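Local coordinates for protein ribonucleoside-diphosphate reductase (Pseudomonas aeruginosa, PDB 5IM3) that probably reduces ribonucleoside diphosphates to the deoxyribonucleotides needed for DNA synthesis, under allosteric control by bound nucleotides such as dATP, at residues R340-Y353 with K622-N636. Residues are numbered along the deposited sequence; the frame is centred on the assembly and turned at random.
Sequences RAIEFYNLLSSFDY and KLEKTVKTAVRMLDN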
loop_
_atom_site.group_PDB
_atom_site.type_symbol
_atom_site.label_atom_id
_atom_site.label_comp_id
_atom_site.label_asym_id
_atom_site.label_seq_id
_atom_site.Cartn_x
_atom_site.Cartn_y
_atom_site.Cartn_z
ATOM N N ARG A 340 38.469 -21.969 51.780
ATOM C CA ARG A 340 37.654 -21.929 50.568
ATOM C C ARG A 340 36.757 -20.698 50.538
ATOM O O ARG A 340 36.557 -20.098 49.476
ATOM C CB ARG A 340 36.821 -23.207 50.451
ATOM C CG ARG A 340 37.653 -24.476 50.322
ATOM C CD ARG A 340 38.538 -24.445 49.082
ATOM N NE ARG A 340 39.343 -25.652 48.948
ATOM C CZ ARG A 340 40.215 -25.863 47.967
ATOM N NH1 ARG A 340 40.390 -24.949 47.020
ATOM N NH2 ARG A 340 40.914 -26.991 47.929
ATOM N N ALA A 341 36.209 -20.303 51.688
ATOM C CA ALA A 341 35.390 -19.095 51.730
ATOM C C ALA A 341 36.200 -17.873 51.321
ATOM O O ALA A 341 35.706 -17.008 50.589
ATOM C CB ALA A 341 34.799 -18.903 53.128
ATOM N N ILE A 342 37.453 -17.787 51.776
ATOM C CA ILE A 342 38.309 -16.674 51.378
ATOM C C ILE A 342 38.619 -16.749 49.888
ATOM O O ILE A 342 38.614 -15.729 49.188
ATOM C CB ILE A 342 39.593 -16.660 52.231
ATOM C CG1 ILE A 342 39.252 -16.335 53.689
ATOM C CG2 ILE A 342 40.610 -15.656 51.678
ATOM C CD1 ILE A 342 40.410 -16.529 54.653
ATOM N N GLU A 343 38.896 -17.951 49.379
ATOM C CA GLU A 343 39.130 -18.111 47.947
ATOM C C GLU A 343 37.915 -17.657 47.139
ATOM O O GLU A 343 38.063 -17.004 46.099
ATOM C CB GLU A 343 39.473 -19.569 47.635
ATOM C CG GLU A 343 39.764 -19.860 46.162
ATOM C CD GLU A 343 39.895 -21.347 45.870
ATOM O OE1 GLU A 343 39.829 -22.153 46.823
ATOM O OE2 GLU A 343 40.057 -21.713 44.686
ATOM N N PHE A 344 36.707 -17.979 47.607
ATOM C CA PHE A 344 35.508 -17.584 46.871
ATOM C C PHE A 344 35.232 -16.093 47.026
ATOM O O PHE A 344 34.754 -15.443 46.089
ATOM C CB PHE A 344 34.295 -18.393 47.341
ATOM C CG PHE A 344 34.462 -19.887 47.226
ATOM C CD1 PHE A 344 35.449 -20.440 46.424
ATOM C CD2 PHE A 344 33.619 -20.739 47.923
ATOM C CE1 PHE A 344 35.594 -21.809 46.326
ATOM C CE2 PHE A 344 33.761 -22.110 47.827
ATOM C CZ PHE A 344 34.748 -22.644 47.027
ATOM N N TYR A 345 35.510 -15.537 48.207
ATOM C CA TYR A 345 35.289 -14.111 48.415
ATOM C C TYR A 345 36.221 -13.278 47.544
ATOM O O TYR A 345 35.803 -12.275 46.957
ATOM C CB TYR A 345 35.479 -13.754 49.889
ATOM C CG TYR A 345 35.761 -12.285 50.107
ATOM C CD1 TYR A 345 34.729 -11.353 50.115
ATOM C CD2 TYR A 345 37.058 -11.829 50.292
ATOM C CE1 TYR A 345 34.985 -10.009 50.305
ATOM C CE2 TYR A 345 37.326 -10.492 50.485
ATOM C CZ TYR A 345 36.289 -9.584 50.492
ATOM O OH TYR A 345 36.564 -8.250 50.685
ATOM N N ASN A 346 37.493 -13.676 47.455
ATOM C CA ASN A 346 38.444 -12.929 46.640
ATOM C C ASN A 346 38.043 -12.948 45.172
ATOM O O ASN A 346 38.184 -11.942 44.469
ATOM C CB ASN A 346 39.848 -13.501 46.818
ATOM C CG ASN A 346 40.450 -13.154 48.165
ATOM O OD1 ASN A 346 40.124 -12.124 48.758
ATOM N ND2 ASN A 346 41.335 -14.014 48.656
ATOM N N LEU A 347 37.537 -14.086 44.689
ATOM C CA LEU A 347 37.135 -14.170 43.290
ATOM C C LEU A 347 35.933 -13.276 43.006
ATOM O O LEU A 347 35.874 -12.617 41.962
ATOM C CB LEU A 347 36.821 -15.620 42.922
ATOM C CG LEU A 347 36.753 -15.901 41.420
ATOM C CD1 LEU A 347 38.144 -15.801 40.796
ATOM C CD2 LEU A 347 36.134 -17.259 41.146
ATOM N N LEU A 348 34.970 -13.232 43.930
ATOM C CA LEU A 348 33.751 -12.458 43.718
ATOM C C LEU A 348 33.995 -10.961 43.885
ATOM O O LEU A 348 33.632 -10.166 43.013
ATOM C CB LEU A 348 32.664 -12.931 44.685
ATOM C CG LEU A 348 32.087 -14.326 44.434
ATOM C CD1 LEU A 348 31.189 -14.741 45.587
ATOM C CD2 LEU A 348 31.314 -14.365 43.123
ATOM N N SER A 349 34.611 -10.563 45.000
ATOM C CA SER A 349 34.789 -9.147 45.306
ATOM C C SER A 349 35.708 -8.436 44.319
ATOM O O SER A 349 35.643 -7.208 44.210
ATOM C CB SER A 349 35.340 -8.985 46.726
ATOM O OG SER A 349 36.568 -9.674 46.876
ATOM N N SER A 350 36.563 -9.171 43.611
ATOM C CA SER A 350 37.440 -8.587 42.605
ATOM C C SER A 350 36.781 -8.468 41.239
ATOM O O SER A 350 37.373 -7.867 40.335
ATOM C CB SER A 350 38.713 -9.424 42.466
ATOM O OG SER A 350 38.422 -10.678 41.876
ATOM N N PHE A 351 35.584 -9.031 41.067
ATOM C CA PHE A 351 34.862 -9.050 39.799
ATOM C C PHE A 351 35.532 -9.940 38.758
ATOM O O PHE A 351 35.210 -9.845 37.569
ATOM C CB PHE A 351 34.684 -7.638 39.220
ATOM C CG PHE A 351 33.970 -6.672 40.136
ATOM C CD1 PHE A 351 33.369 -7.097 41.311
ATOM C CD2 PHE A 351 33.898 -5.328 39.805
ATOM C CE1 PHE A 351 32.720 -6.199 42.136
ATOM C CE2 PHE A 351 33.249 -4.428 40.629
ATOM C CZ PHE A 351 32.659 -4.863 41.791
ATOM N N ASP A 352 36.464 -10.807 39.167
ATOM C CA ASP A 352 37.058 -11.745 38.221
ATOM C C ASP A 352 36.025 -12.741 37.707
ATOM O O ASP A 352 36.092 -13.165 36.545
ATOM C CB ASP A 352 38.221 -12.488 38.877
ATOM C CG ASP A 352 39.442 -11.611 39.069
ATOM O OD1 ASP A 352 39.380 -10.410 38.728
ATOM O OD2 ASP A 352 40.464 -12.126 39.569
ATOM N N TYR A 353 35.075 -13.121 38.559
ATOM C CA TYR A 353 33.991 -14.029 38.222
ATOM C C TYR A 353 32.795 -13.619 39.065
ATOM O O TYR A 353 32.955 -13.040 40.142
ATOM C CB TYR A 353 34.389 -15.492 38.478
ATOM C CG TYR A 353 33.235 -16.451 38.693
ATOM C CD1 TYR A 353 32.714 -16.673 39.964
ATOM C CD2 TYR A 353 32.679 -17.150 37.630
ATOM C CE1 TYR A 353 31.662 -17.555 40.165
ATOM C CE2 TYR A 353 31.630 -18.032 37.820
ATOM C CZ TYR A 353 31.128 -18.232 39.090
ATOM O OH TYR A 353 30.084 -19.107 39.278
ATOM N N LYS A 622 46.385 -15.717 34.683
ATOM C CA LYS A 622 45.346 -15.351 35.639
ATOM C C LYS A 622 44.023 -16.022 35.301
ATOM O O LYS A 622 43.203 -16.269 36.194
ATOM C CB LYS A 622 45.178 -13.831 35.672
ATOM C CG LYS A 622 44.202 -13.331 36.727
ATOM C CD LYS A 622 44.035 -11.820 36.672
ATOM C CE LYS A 622 43.077 -11.331 37.748
ATOM N NZ LYS A 622 42.824 -9.867 37.655
ATOM N N LEU A 623 43.804 -16.332 34.022
ATOM C CA LEU A 623 42.548 -16.941 33.604
ATOM C C LEU A 623 42.396 -18.343 34.179
ATOM O O LEU A 623 41.303 -18.731 34.607
ATOM C CB LEU A 623 42.479 -16.972 32.079
ATOM C CG LEU A 623 41.172 -17.442 31.442
ATOM C CD1 LEU A 623 40.019 -16.510 31.789
ATOM C CD2 LEU A 623 41.361 -17.538 29.938
ATOM N N GLU A 624 43.482 -19.121 34.199
ATOM C CA GLU A 624 43.410 -20.473 34.740
ATOM C C GLU A 624 43.006 -20.456 36.210
ATOM O O GLU A 624 42.154 -21.246 36.635
ATOM C CB GLU A 624 44.753 -21.181 34.558
ATOM C CG GLU A 624 44.825 -22.549 35.226
ATOM C CD GLU A 624 46.079 -23.316 34.866
ATOM O OE1 GLU A 624 46.965 -22.740 34.200
ATOM O OE2 GLU A 624 46.179 -24.500 35.251
ATOM N N LYS A 625 43.604 -19.560 36.999
ATOM C CA LYS A 625 43.291 -19.498 38.424
ATOM C C LYS A 625 41.821 -19.176 38.657
ATOM O O LYS A 625 41.178 -19.771 39.530
ATOM C CB LYS A 625 44.181 -18.462 39.105
ATOM C CG LYS A 625 45.646 -18.855 39.135
ATOM C CD LYS A 625 46.529 -17.702 38.713
ATOM C CE LYS A 625 47.990 -18.097 38.700
ATOM N NZ LYS A 625 48.846 -16.974 38.232
ATOM N N THR A 626 41.267 -18.237 37.890
ATOM C CA THR A 626 39.869 -17.866 38.080
ATOM C C THR A 626 38.933 -18.984 37.631
ATOM O O THR A 626 37.917 -19.248 38.283
ATOM C CB THR A 626 39.566 -16.576 37.322
ATOM O OG1 THR A 626 39.877 -16.761 35.938
ATOM C CG2 THR A 626 40.394 -15.420 37.884
ATOM N N VAL A 627 39.261 -19.656 36.525
ATOM C CA VAL A 627 38.415 -20.745 36.043
ATOM C C VAL A 627 38.429 -21.905 37.031
ATOM O O VAL A 627 37.385 -22.505 37.317
ATOM C CB VAL A 627 38.861 -21.192 34.638
ATOM C CG1 VAL A 627 38.128 -22.466 34.218
ATOM C CG2 VAL A 627 38.599 -20.090 33.631
ATOM N N LYS A 628 39.605 -22.248 37.558
ATOM C CA LYS A 628 39.689 -23.339 38.522
ATOM C C LYS A 628 38.778 -23.090 39.716
ATOM O O LYS A 628 38.069 -23.999 40.166
ATOM C CB LYS A 628 41.133 -23.521 38.988
ATOM C CG LYS A 628 42.018 -24.279 38.012
ATOM C CD LYS A 628 43.401 -24.522 38.609
ATOM C CE LYS A 628 44.172 -25.579 37.837
ATOM N NZ LYS A 628 45.420 -25.978 38.551
ATOM N N THR A 629 38.784 -21.863 40.243
ATOM C CA THR A 629 37.937 -21.555 41.389
ATOM C C THR A 629 36.474 -21.435 40.985
ATOM O O THR A 629 35.589 -21.798 41.766
ATOM C CB THR A 629 38.409 -20.266 42.061
ATOM O OG1 THR A 629 39.756 -20.436 42.515
ATOM C CG2 THR A 629 37.524 -19.914 43.252
ATOM N N ALA A 630 36.206 -20.925 39.781
ATOM C CA ALA A 630 34.831 -20.805 39.307
ATOM C C ALA A 630 34.162 -22.172 39.225
ATOM O O ALA A 630 33.041 -22.358 39.710
ATOM C CB ALA A 630 34.811 -20.116 37.944
ATOM N N VAL A 631 34.838 -23.143 38.607
ATOM C CA VAL A 631 34.251 -24.470 38.450
ATOM C C VAL A 631 33.977 -25.093 39.812
ATOM O O VAL A 631 32.938 -25.729 40.021
ATOM C CB VAL A 631 35.168 -25.362 37.590
ATOM C CG1 VAL A 631 34.641 -26.796 37.544
ATOM C CG2 VAL A 631 35.288 -24.796 36.178
ATOM N N ARG A 632 34.900 -24.923 40.763
ATOM C CA ARG A 632 34.681 -25.468 42.097
ATOM C C ARG A 632 33.437 -24.861 42.734
ATOM O O ARG A 632 32.597 -25.578 43.289
ATOM C CB ARG A 632 35.904 -25.225 42.979
ATOM C CG ARG A 632 35.817 -25.919 44.332
ATOM C CD ARG A 632 37.006 -25.585 45.222
ATOM N NE ARG A 632 37.008 -26.385 46.443
ATOM C CZ ARG A 632 37.585 -27.577 46.558
ATOM N NH1 ARG A 632 38.217 -28.121 45.527
ATOM N NH2 ARG A 632 37.530 -28.231 47.714
ATOM N N MET A 633 33.304 -23.535 42.663
ATOM C CA MET A 633 32.118 -22.883 43.209
ATOM C C MET A 633 30.849 -23.419 42.559
ATOM O O MET A 633 29.840 -23.641 43.240
ATOM C CB MET A 633 32.221 -21.371 43.017
ATOM C CG MET A 633 33.381 -20.747 43.775
ATOM S SD MET A 633 33.672 -19.025 43.339
ATOM C CE MET A 633 32.164 -18.245 43.901
ATOM N N LEU A 634 30.880 -23.641 41.243
ATOM C CA LEU A 634 29.698 -24.163 40.562
ATOM C C LEU A 634 29.411 -25.598 40.981
ATOM O O LEU A 634 28.247 -25.986 41.127
ATOM C CB LEU A 634 29.876 -24.068 39.046
ATOM C CG LEU A 634 29.797 -22.660 38.447
ATOM C CD1 LEU A 634 30.043 -22.694 36.943
ATOM C CD2 LEU A 634 28.452 -22.001 38.746
ATOM N N ASP A 635 30.456 -26.403 41.186
ATOM C CA ASP A 635 30.234 -27.762 41.661
ATOM C C ASP A 635 29.643 -27.754 43.064
ATOM O O ASP A 635 28.800 -28.597 43.394
ATOM C CB ASP A 635 31.539 -28.555 41.627
ATOM C CG ASP A 635 31.307 -30.058 41.661
ATOM O OD1 ASP A 635 30.496 -30.553 40.851
ATOM O OD2 ASP A 635 31.923 -30.745 42.500
ATOM N N ASN A 636 30.064 -26.800 43.900
ATOM C CA ASN A 636 29.478 -26.667 45.230
ATOM C C ASN A 636 27.996 -26.326 45.148
ATOM O O ASN A 636 27.195 -26.803 45.961
ATOM C CB ASN A 636 30.220 -25.595 46.027
ATOM C CG ASN A 636 31.582 -26.055 46.508
ATOM O OD1 ASN A 636 32.132 -27.041 46.018
ATOM N ND2 ASN A 636 32.131 -25.339 47.480
#
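The Met633 side chain runs antiparallel to that of Phe344 at the tight centre of this buried helix-helix contact. Met633 CG lies over one ring face, 3.6 Å from the Phe344 centroid and 21° off its normal, a CH-pi contact. At the ring's edge stand Thr629 CG2, Arg632 CD and Asn636 ND2, which with Met633 form the hole for Phe344 as a knob; ND2 also bonds Leu330 O and Glu334, while Asn636 OD1 takes Arg707. Leu347 is a second knob, among Thr626, Thr629, Ala630 and Met633; its chi1 of -164° turns the branch toward the other helix, and CD2 lies 3.7 Å from Met633 SD. Met633 CE reaches Tyr353 CE1 at 3.8 Å, while Ala630 CB sits over one face of the tyrosine ring.

The partly exposed side is polar. Thr629 OG1 donates to the anti lone pair of Glu343 OE2 at 2.5 Å. The Arg340 guanidinium, bridged through NH1 to Glu343 OE1, also stacks on that of Arg632, planes at 17°; salt bridges from Arg632 NH2 to Glu334 and Glu706 probably help offset the like charges. The Asp352-Lys622 salt bridge is long, OD1 to NZ 3.6 Å; Asn611 is the stronger partner of both.

The contact joins helix 337-349 of the all-alpha region to helix 620-640 of the barrel, with helix 319-330 against Phe344 and Met633, helix 679-707 against Arg632, and Leu660 of strand 659-663 touching Tyr353 and Ala630.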